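Local structure of transferrin (6WB6) at residues A[462-467]-A[500-505]; A[466-471]-A[543-548]. The protein carries ferric iron in an insect, binding one Fe(3+) ion per molecule in association with carbonate. All coordinates share one frame; numbering follows the deposited sequence.

Contact 1. Residues A[462-467]-A[500-505]; sequences SSYSTF and SCLPGV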
loop_
_atom_site.group_PDB
_atom_site.type_symbol
_atom_site.label_atom_id
_atom_site.label_comp_id
_atom_site.label_asym_id
_atom_site.label_seq_id
_atom_site.Cartn_x
_atom_site.Cartn_y
_atom_site.Cartn_z
ATOM N N SER A 462 -24.314 -22.063 -5.593
ATOM C CA SER A 462 -24.623 -20.657 -5.468
ATOM C C SER A 462 -25.479 -20.219 -6.654
ATOM O O SER A 462 -25.647 -20.942 -7.641
ATOM C CB SER A 462 -23.358 -19.815 -5.435
ATOM O OG SER A 462 -22.676 -20.004 -4.236
ATOM N N SER A 463 -25.980 -18.991 -6.564
ATOM C CA SER A 463 -26.943 -18.496 -7.529
ATOM C C SER A 463 -26.361 -18.459 -8.940
ATOM O O SER A 463 -25.205 -18.093 -9.151
ATOM C CB SER A 463 -27.409 -17.095 -7.126
ATOM O OG SER A 463 -28.131 -16.499 -8.189
ATOM N N TYR A 464 -27.192 -18.827 -9.907
ATOM C CA TYR A 464 -26.868 -18.757 -11.325
ATOM C C TYR A 464 -26.156 -17.462 -11.716
ATOM O O TYR A 464 -25.423 -17.422 -12.710
ATOM C CB TYR A 464 -28.156 -18.913 -12.144
ATOM C CG TYR A 464 -27.974 -18.792 -13.641
ATOM C CD1 TYR A 464 -28.011 -17.560 -14.259
ATOM C CD2 TYR A 464 -27.785 -19.914 -14.436
ATOM C CE1 TYR A 464 -27.861 -17.438 -15.635
ATOM C CE2 TYR A 464 -27.615 -19.797 -15.817
ATOM C CZ TYR A 464 -27.662 -18.556 -16.398
ATOM O OH TYR A 464 -27.513 -18.418 -17.753
ATOM N N SER A 465 -26.387 -16.386 -10.981
ATOM C CA SER A 465 -25.712 -15.133 -11.295
ATOM C C SER A 465 -24.288 -15.072 -10.744
ATOM O O SER A 465 -23.630 -14.040 -10.895
ATOM C CB SER A 465 -26.533 -13.948 -10.768
ATOM O OG SER A 465 -26.758 -14.044 -9.366
ATOM N N THR A 466 -23.783 -16.140 -10.138
ATOM C CA THR A 466 -22.451 -16.109 -9.553
ATOM C C THR A 466 -21.437 -16.853 -10.418
ATOM O O THR A 466 -21.763 -17.796 -11.148
ATOM C CB THR A 466 -22.416 -16.731 -8.159
ATOM O OG1 THR A 466 -22.464 -18.146 -8.293
ATOM C CG2 THR A 466 -23.562 -16.233 -7.296
ATOM N N PHE A 467 -20.183 -16.433 -10.290
ATOM C CA PHE A 467 -19.091 -17.157 -10.923
ATOM C C PHE A 467 -18.999 -18.581 -10.384
ATOM O O PHE A 467 -19.030 -19.552 -11.148
ATOM C CB PHE A 467 -17.781 -16.400 -10.707
ATOM C CG PHE A 467 -16.602 -17.087 -11.291
ATOM C CD1 PHE A 467 -15.877 -17.993 -10.541
ATOM C CD2 PHE A 467 -16.227 -16.844 -12.598
ATOM C CE1 PHE A 467 -14.804 -18.637 -11.071
ATOM C CE2 PHE A 467 -15.165 -17.487 -13.146
ATOM C CZ PHE A 467 -14.432 -18.386 -12.384
ATOM N N SER A 500 -30.587 -30.723 -9.482
ATOM C CA SER A 500 -29.704 -29.673 -9.001
ATOM C C SER A 500 -30.515 -28.494 -8.473
ATOM O O SER A 500 -31.674 -28.282 -8.841
ATOM C CB SER A 500 -28.763 -29.198 -10.111
ATOM O OG SER A 500 -27.931 -30.251 -10.561
ATOM N N CYS A 501 -29.870 -27.716 -7.619
ATOM C CA CYS A 501 -30.401 -26.438 -7.160
ATOM C C CYS A 501 -29.432 -25.360 -7.608
ATOM O O CYS A 501 -28.352 -25.209 -7.024
ATOM C CB CYS A 501 -30.582 -26.382 -5.649
ATOM S SG CYS A 501 -31.303 -24.756 -5.207
ATOM N N LEU A 502 -29.828 -24.616 -8.641
ATOM C CA LEU A 502 -29.056 -23.507 -9.188
ATOM C C LEU A 502 -29.996 -22.304 -9.188
ATOM O O LEU A 502 -30.653 -22.001 -10.201
ATOM C CB LEU A 502 -28.519 -23.861 -10.571
ATOM C CG LEU A 502 -27.692 -22.827 -11.349
ATOM C CD1 LEU A 502 -26.386 -22.450 -10.665
ATOM C CD2 LEU A 502 -27.409 -23.371 -12.742
ATOM N N PRO A 503 -30.093 -21.600 -8.065
ATOM C CA PRO A 503 -31.111 -20.550 -7.923
ATOM C C PRO A 503 -31.100 -19.550 -9.070
ATOM O O PRO A 503 -30.060 -19.005 -9.443
ATOM C CB PRO A 503 -30.745 -19.875 -6.595
ATOM C CG PRO A 503 -30.003 -20.919 -5.823
ATOM C CD PRO A 503 -29.323 -21.820 -6.824
ATOM N N GLY A 504 -32.279 -19.296 -9.623
ATOM C CA GLY A 504 -32.406 -18.324 -10.681
ATOM C C GLY A 504 -32.214 -18.867 -12.073
ATOM O O GLY A 504 -32.344 -18.103 -13.039
ATOM N N VAL A 505 -31.926 -20.160 -12.225
ATOM C CA VAL A 505 -31.735 -20.716 -13.554
ATOM C C VAL A 505 -32.995 -20.556 -14.400
ATOM O O VAL A 505 -32.928 -20.675 -15.628
ATOM C CB VAL A 505 -31.290 -22.195 -13.453
ATOM C CG1 VAL A 505 -32.308 -23.002 -12.678
ATOM C CG2 VAL A 505 -31.036 -22.804 -14.862
#

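Contact 2. Residues A[466-471]-A[543-548]; sequences TFSGLH and FVSSAD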
loop_
_atom_site.group_PDB
_atom_site.type_symbol
_atom_site.label_atom_id
_atom_site.label_comp_id
_atom_site.label_asym_id
_atom_site.label_seq_id
_atom_site.Cartn_x
_atom_site.Cartn_y
_atom_site.Cartn_z
ATOM N N THR A 466 -23.783 -16.140 -10.138
ATOM C CA THR A 466 -22.451 -16.109 -9.553
ATOM C C THR A 466 -21.437 -16.853 -10.418
ATOM O O THR A 466 -21.763 -17.796 -11.148
ATOM C CB THR A 466 -22.416 -16.731 -8.159
ATOM O OG1 THR A 466 -22.464 -18.146 -8.293
ATOM C CG2 THR A 466 -23.562 -16.233 -7.296
ATOM N N PHE A 467 -20.183 -16.433 -10.290
ATOM C CA PHE A 467 -19.091 -17.157 -10.923
ATOM C C PHE A 467 -18.999 -18.581 -10.384
ATOM O O PHE A 467 -19.030 -19.552 -11.148
ATOM C CB PHE A 467 -17.781 -16.400 -10.707
ATOM C CG PHE A 467 -16.602 -17.087 -11.291
ATOM C CD1 PHE A 467 -15.877 -17.993 -10.541
ATOM C CD2 PHE A 467 -16.227 -16.844 -12.598
ATOM C CE1 PHE A 467 -14.804 -18.637 -11.071
ATOM C CE2 PHE A 467 -15.165 -17.487 -13.146
ATOM C CZ PHE A 467 -14.432 -18.386 -12.384
ATOM N N SER A 468 -18.897 -18.729 -9.065
ATOM C CA SER A 468 -18.657 -20.053 -8.486
ATOM C C SER A 468 -19.850 -20.985 -8.675
ATOM O O SER A 468 -19.686 -22.214 -8.713
ATOM C CB SER A 468 -18.339 -19.928 -6.991
ATOM O OG SER A 468 -17.559 -18.770 -6.708
ATOM N N GLY A 469 -21.040 -20.425 -8.811
ATOM C CA GLY A 469 -22.234 -21.230 -8.865
ATOM C C GLY A 469 -22.493 -21.746 -10.258
ATOM O O GLY A 469 -22.907 -22.889 -10.447
ATOM N N LEU A 470 -22.223 -20.908 -11.254
ATOM C CA LEU A 470 -22.594 -21.215 -12.632
ATOM C C LEU A 470 -21.358 -21.309 -13.513
ATOM O O LEU A 470 -21.050 -22.392 -14.012
ATOM C CB LEU A 470 -23.569 -20.155 -13.150
ATOM C CG LEU A 470 -24.155 -20.358 -14.551
ATOM C CD1 LEU A 470 -23.214 -19.813 -15.604
ATOM C CD2 LEU A 470 -24.484 -21.825 -14.807
ATOM N N HIS A 471 -20.630 -20.208 -13.700
ATOM C CA HIS A 471 -19.504 -20.176 -14.623
ATOM C C HIS A 471 -18.540 -21.323 -14.364
ATOM O O HIS A 471 -18.277 -22.143 -15.249
ATOM C CB HIS A 471 -18.774 -18.839 -14.505
ATOM C CG HIS A 471 -19.523 -17.681 -15.076
ATOM N ND1 HIS A 471 -18.986 -16.855 -16.039
ATOM C CD2 HIS A 471 -20.759 -17.200 -14.812
ATOM C CE1 HIS A 471 -19.860 -15.916 -16.347
ATOM N NE2 HIS A 471 -20.945 -16.102 -15.616
ATOM N N PHE A 543 -21.197 -26.232 -5.356
ATOM C CA PHE A 543 -20.335 -25.258 -6.036
ATOM C C PHE A 543 -20.660 -23.880 -5.474
ATOM O O PHE A 543 -21.661 -23.248 -5.842
ATOM C CB PHE A 543 -20.517 -25.289 -7.548
ATOM C CG PHE A 543 -20.312 -26.641 -8.139
ATOM C CD1 PHE A 543 -19.046 -27.053 -8.535
ATOM C CD2 PHE A 543 -21.377 -27.520 -8.275
ATOM C CE1 PHE A 543 -18.850 -28.319 -9.061
ATOM C CE2 PHE A 543 -21.183 -28.792 -8.792
ATOM C CZ PHE A 543 -19.922 -29.186 -9.188
ATOM N N VAL A 544 -19.796 -23.417 -4.586
ATOM C CA VAL A 544 -19.965 -22.158 -3.884
ATOM C C VAL A 544 -18.658 -21.399 -4.023
ATOM O O VAL A 544 -17.696 -21.897 -4.593
ATOM C CB VAL A 544 -20.344 -22.390 -2.417
ATOM C CG1 VAL A 544 -21.724 -23.052 -2.355
ATOM C CG2 VAL A 544 -19.295 -23.271 -1.722
ATOM N N SER A 545 -18.643 -20.171 -3.534
ATOM C CA SER A 545 -17.409 -19.421 -3.457
ATOM C C SER A 545 -16.690 -19.789 -2.178
ATOM O O SER A 545 -17.320 -20.098 -1.170
ATOM C CB SER A 545 -17.653 -17.915 -3.450
ATOM O OG SER A 545 -16.477 -17.256 -2.961
ATOM N N SER A 546 -15.363 -19.680 -2.208
ATOM C CA SER A 546 -14.593 -19.830 -0.975
ATOM C C SER A 546 -15.007 -18.800 0.074
ATOM O O SER A 546 -14.943 -19.075 1.278
ATOM C CB SER A 546 -13.104 -19.714 -1.277
ATOM O OG SER A 546 -12.812 -18.456 -1.819
ATOM N N ALA A 547 -15.470 -17.628 -0.368
ATOM C CA ALA A 547 -15.931 -16.599 0.564
ATOM C C ALA A 547 -17.114 -17.052 1.421
ATOM O O ALA A 547 -17.360 -16.464 2.477
ATOM C CB ALA A 547 -16.302 -15.336 -0.221
ATOM N N ASP A 548 -17.847 -18.075 1.000
ATOM C CA ASP A 548 -19.036 -18.540 1.703
ATOM C C ASP A 548 -18.789 -19.813 2.494
ATOM O O ASP A 548 -19.752 -20.455 2.929
ATOM C CB ASP A 548 -20.179 -18.791 0.716
ATOM C CG ASP A 548 -20.908 -17.513 0.310
ATOM O OD1 ASP A 548 -20.650 -16.439 0.902
ATOM O OD2 ASP A 548 -21.748 -17.591 -0.614
#

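Contact 1. Residues A[462-467]-A[500-505]
Two tight turns meet here, the type I turn Ser-463 to Thr-466 and the type II turn Leu-502 to Val-505, and Tyr-464 N joins them by donating to Pro-503 O at 2.9 Å, in the carbonyl plane and with an N-H...O angle of 153°. The first turn is closed by the bond from Thr-466 N to Ser-463 O, and the second by Val-505 N on Leu-502 O. Gly-504 takes a positive phi of 89° at the third position of its turn, where a CB would press on the carbonyl of Pro-503 and also come close to Tyr-464 CB.

Tyr-464 makes the largest side-chain contribution. With CG anti to the backbone N (chi1 177°), its ring runs along the second turn, and Leu-502 CD2 meets the ring edge in plane at CD2, 3.9 Å away. The same ring atom lies 4.3 Å from Val-505 CB. The other branch of Leu-502 turns to the backbone: CD1 sits 3.5 Å from Ser-462 O, which Pro-503 CD also approaches, and touches Tyr-464 CA. Both Tyr-464 and Leu-502 rest on Leu-470 of helix 467-479, while the Cys-501–Cys-524 disulfide ties down the strand leading into the second turn. The contact thus joins the loops after the parallel strands 458-461 and 499-501, which are connected through helices 467-479 and 488-495 in a beta-alpha-beta crossover of the second transferrin-like repeat.

Contact 2. Residues A[466-471]-A[543-548]
Thr-466 OG1 is held from two directions at the start of helix 467-479: it gives its proton to Ser-463 O and accepts from Gly-469 N at 2.7 Å, the N-cap bond. That bond is bent, with an N-H...O angle of 133°. Gly-469 suits the place because a CB there would run into Thr-466 OG1, and its bare CA instead lies 3.7 Å from Phe-543 O.

The axes of 467-471 and strand 543-545 run roughly antiparallel, with 148° between their N-to-C directions; the packing is close and no hydrogen bond crosses. Ser-468 makes most of the approach from the helix side: its CB sits 3.2 Å from Val-544 O, and its OG, turned beside its own backbone N, lies alongside Ser-545, 3.3 Å from CA. On the backbone side of the same residue, Ser-468 O meets Phe-543 CB at 3.4 Å. The Phe-543 ring then leads off to meet the ring of His-461, which also hydrogen-bonds Gly-469 O through ND1.

Ser-545 OG, anti to the backbone N, reaches forward along the chain and accepts from Ala-547 N at 2.8 Å, an ST turn where the strand passes into the 3-10 segment. With alanine in place of Ser-545 that acceptor goes, and Ala-547 N would probably lose its side-chain partner, leaving the turn less firmly set.

A capped helix start lying against a central strand, which pairs in parallel with 458-461 and antiparallel with 437-443, is the layout of the mixed-sheet domain of a transferrin lobe. By sequence, this helix start probably corresponds to the one that binds carbonate in the first repeat, with Ser-468 and Gly-469 in the places of Val-122 and Gly-123.

Contacts 1 and 2 share Thr-466 and Phe-467, and their centres lie about 9 Å apart on one mixed sheet. A probable backbone hydrogen bond, Ser-462 N to Phe-543 O at 2.9 Å, links the loop of contact 1 to the strand of contact 2. Leu-502 CD1 adds a packing contact, 3.5 Å from Gly-469 O, so that 500-505 also reaches the helix. In the first repeat, the carbonate pocket includes Thr-116 and Arg-120, whose counterparts by sequence are probably Ser-462 and Thr-466. The bound iron and carbonate lie in that other lobe, and the lack of an arginine at the matching position is consistent with the binding of one iron per molecule.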